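Long-range contact in lectin (Trichosanthes anguina, PDB 4HR6), which probably binds carbohydrate as a seed lectin and is a nontoxic, three-chain homologue of type II ribosome-inactivating proteins: residues F3-L8 / T17-V22. Numbering follows the deposited sequence.
Sequences FYLLTL and TLAIDV
The antiparallel beta hairpin of strands 3-9 and 15-21 pairs Tyr4 with Ile20 and Leu6 with Leu18 through their backbones. Tyr4 N reaches Ile20 O at 2.8 Å in a nearly straight bond (170°), and Ile20 N returns to Tyr4 O. Around the second pair the exchange is uneven: Leu18 N donates to Leu6 O (2.8 Å), whereas the bond from Leu6 N to Leu18 O is bent and weak. The CA atoms of the flanking Phe3, Leu5, Thr17 and Ala19 turn C-H groups to the same four carbonyl oxygens. In the mixed sheet of the ribosome-inactivating protein domain, this hairpin places strand 3-9 at one margin of the chain's own sheet, and a parallel strand of the neighbouring lectin chain continues the sheet beside Thr7 and Leu8. Phe3 packs on Leu47, Ala48 and Thr51 of helix 46-51, and Ala19 on Leu52. The Phe3 ring lies obliquely by Asp21, CD2 3.8 Å from Asp21 CA, its plane 56° from the carboxylate, which turns instead to a salt bridge with Arg2. Leu5, with CG anti to its carbonyl carbon (chi1 -62°), brings CD2 to 3.7 Å from Ala19 CB. Just past the strand, Val22 CG1 rests against Tyr4 CB (4.0 Å), while the phenol turns off toward the partner chain, where its OH is hydrogen-bonded to Glu23 of that neighbouring lectin chain. On the face shared by Tyr4 and Ile20, Ile20 packs against Leu115 of helix 103-119.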
loop_
_atom_site.group_PDB
_atom_site.type_symbol
_atom_site.label_atom_id
_atom_site.label_comp_id
_atom_site.label_asym_id
_atom_site.label_seq_id
_atom_site.Cartn_x
_atom_site.Cartn_y
_atom_site.Cartn_z
ATOM N N PHE B 3 -23.162 -14.173 0.549
ATOM C CA PHE B 3 -22.997 -13.677 1.899
ATOM C C PHE B 3 -21.986 -14.507 2.686
ATOM O O PHE B 3 -21.986 -15.739 2.635
ATOM C CB PHE B 3 -24.370 -13.592 2.585
ATOM C CG PHE B 3 -25.320 -12.683 1.859
ATOM C CD1 PHE B 3 -26.320 -13.194 1.060
ATOM C CD2 PHE B 3 -25.146 -11.321 1.895
ATOM C CE1 PHE B 3 -27.154 -12.360 0.356
ATOM C CE2 PHE B 3 -25.968 -10.480 1.185
ATOM C CZ PHE B 3 -26.980 -10.999 0.411
ATOM N N TYR B 4 -21.112 -13.810 3.399
ATOM C CA TYR B 4 -20.090 -14.433 4.226
ATOM C C TYR B 4 -20.455 -14.200 5.695
ATOM O O TYR B 4 -20.819 -13.082 6.078
ATOM C CB TYR B 4 -18.759 -13.793 3.890
ATOM C CG TYR B 4 -17.559 -14.324 4.615
ATOM C CD1 TYR B 4 -17.140 -15.641 4.463
ATOM C CD2 TYR B 4 -16.799 -13.484 5.422
ATOM C CE1 TYR B 4 -15.999 -16.106 5.116
ATOM C CE2 TYR B 4 -15.671 -13.937 6.068
ATOM C CZ TYR B 4 -15.270 -15.239 5.915
ATOM O OH TYR B 4 -14.134 -15.645 6.585
ATOM N N LEU B 5 -20.367 -15.258 6.492
ATOM C CA LEU B 5 -20.740 -15.210 7.899
ATOM C C LEU B 5 -19.525 -15.263 8.764
ATOM O O LEU B 5 -18.562 -15.965 8.502
ATOM C CB LEU B 5 -21.631 -16.383 8.301
ATOM C CG LEU B 5 -22.982 -16.509 7.608
ATOM C CD1 LEU B 5 -23.714 -17.727 8.152
ATOM C CD2 LEU B 5 -23.820 -15.258 7.798
ATOM N N LEU B 6 -19.637 -14.573 9.876
ATOM C CA LEU B 6 -18.509 -14.243 10.662
ATOM C C LEU B 6 -18.985 -14.138 12.095
ATOM O O LEU B 6 -19.919 -13.394 12.382
ATOM C CB LEU B 6 -18.049 -12.916 10.120
ATOM C CG LEU B 6 -16.678 -12.465 10.451
ATOM C CD1 LEU B 6 -16.160 -11.714 9.230
ATOM C CD2 LEU B 6 -16.771 -11.618 11.698
ATOM N N THR B 7 -18.354 -14.875 12.994
ATOM C CA THR B 7 -18.773 -14.883 14.391
ATOM C C THR B 7 -17.797 -14.136 15.302
ATOM O O THR B 7 -16.590 -14.279 15.201
ATOM C CB THR B 7 -18.956 -16.329 14.875
ATOM O OG1 THR B 7 -19.915 -16.974 14.027
ATOM C CG2 THR B 7 -19.471 -16.382 16.308
ATOM N N LEU B 8 -18.336 -13.325 16.194
ATOM C CA LEU B 8 -17.525 -12.644 17.197
ATOM C C LEU B 8 -18.075 -13.031 18.549
ATOM O O LEU B 8 -19.284 -13.081 18.722
ATOM C CB LEU B 8 -17.619 -11.135 17.034
ATOM C CG LEU B 8 -17.270 -10.576 15.665
ATOM C CD1 LEU B 8 -17.807 -9.160 15.564
ATOM C CD2 LEU B 8 -15.771 -10.600 15.445
ATOM N N THR B 17 -23.478 -13.359 15.127
ATOM C CA THR B 17 -23.104 -13.736 13.784
ATOM C C THR B 17 -23.415 -12.574 12.863
ATOM O O THR B 17 -24.550 -12.116 12.787
ATOM C CB THR B 17 -23.868 -14.974 13.310
ATOM O OG1 THR B 17 -23.489 -16.082 14.113
ATOM C CG2 THR B 17 -23.526 -15.300 11.872
ATOM N N LEU B 18 -22.402 -12.148 12.131
ATOM C CA LEU B 18 -22.482 -10.991 11.285
ATOM C C LEU B 18 -22.386 -11.428 9.824
ATOM O O LEU B 18 -21.510 -12.220 9.462
ATOM C CB LEU B 18 -21.342 -10.078 11.673
ATOM C CG LEU B 18 -21.164 -8.771 10.938
ATOM C CD1 LEU B 18 -22.216 -7.773 11.366
ATOM C CD2 LEU B 18 -19.762 -8.272 11.252
ATOM N N ALA B 19 -23.295 -10.923 8.992
ATOM C CA ALA B 19 -23.363 -11.322 7.586
ATOM C C ALA B 19 -22.871 -10.196 6.692
ATOM O O ALA B 19 -23.246 -9.039 6.866
ATOM C CB ALA B 19 -24.788 -11.723 7.204
ATOM N N ILE B 20 -22.020 -10.553 5.746
ATOM C CA ILE B 20 -21.316 -9.592 4.914
ATOM C C ILE B 20 -21.579 -9.912 3.457
ATOM O O ILE B 20 -21.413 -11.050 3.041
ATOM C CB ILE B 20 -19.790 -9.655 5.166
ATOM C CG1 ILE B 20 -19.410 -8.814 6.380
ATOM C CG2 ILE B 20 -19.008 -9.125 3.977
ATOM C CD1 ILE B 20 -19.734 -9.453 7.695
ATOM N N ASP B 21 -21.984 -8.897 2.704
ATOM C CA ASP B 21 -22.191 -8.987 1.262
ATOM C C ASP B 21 -20.818 -8.971 0.602
ATOM O O ASP B 21 -20.127 -7.982 0.705
ATOM C CB ASP B 21 -23.006 -7.772 0.816
ATOM C CG ASP B 21 -23.479 -7.853 -0.647
ATOM O OD1 ASP B 21 -22.912 -8.624 -1.446
ATOM O OD2 ASP B 21 -24.429 -7.119 -0.995
ATOM N N VAL B 22 -20.405 -10.048 -0.060
ATOM C CA VAL B 22 -19.056 -10.091 -0.666
ATOM C C VAL B 22 -18.927 -9.177 -1.886
ATOM O O VAL B 22 -17.830 -8.824 -2.284
ATOM C CB VAL B 22 -18.616 -11.523 -1.053
ATOM C CG1 VAL B 22 -18.799 -12.470 0.131
ATOM C CG2 VAL B 22 -19.395 -12.046 -2.252
#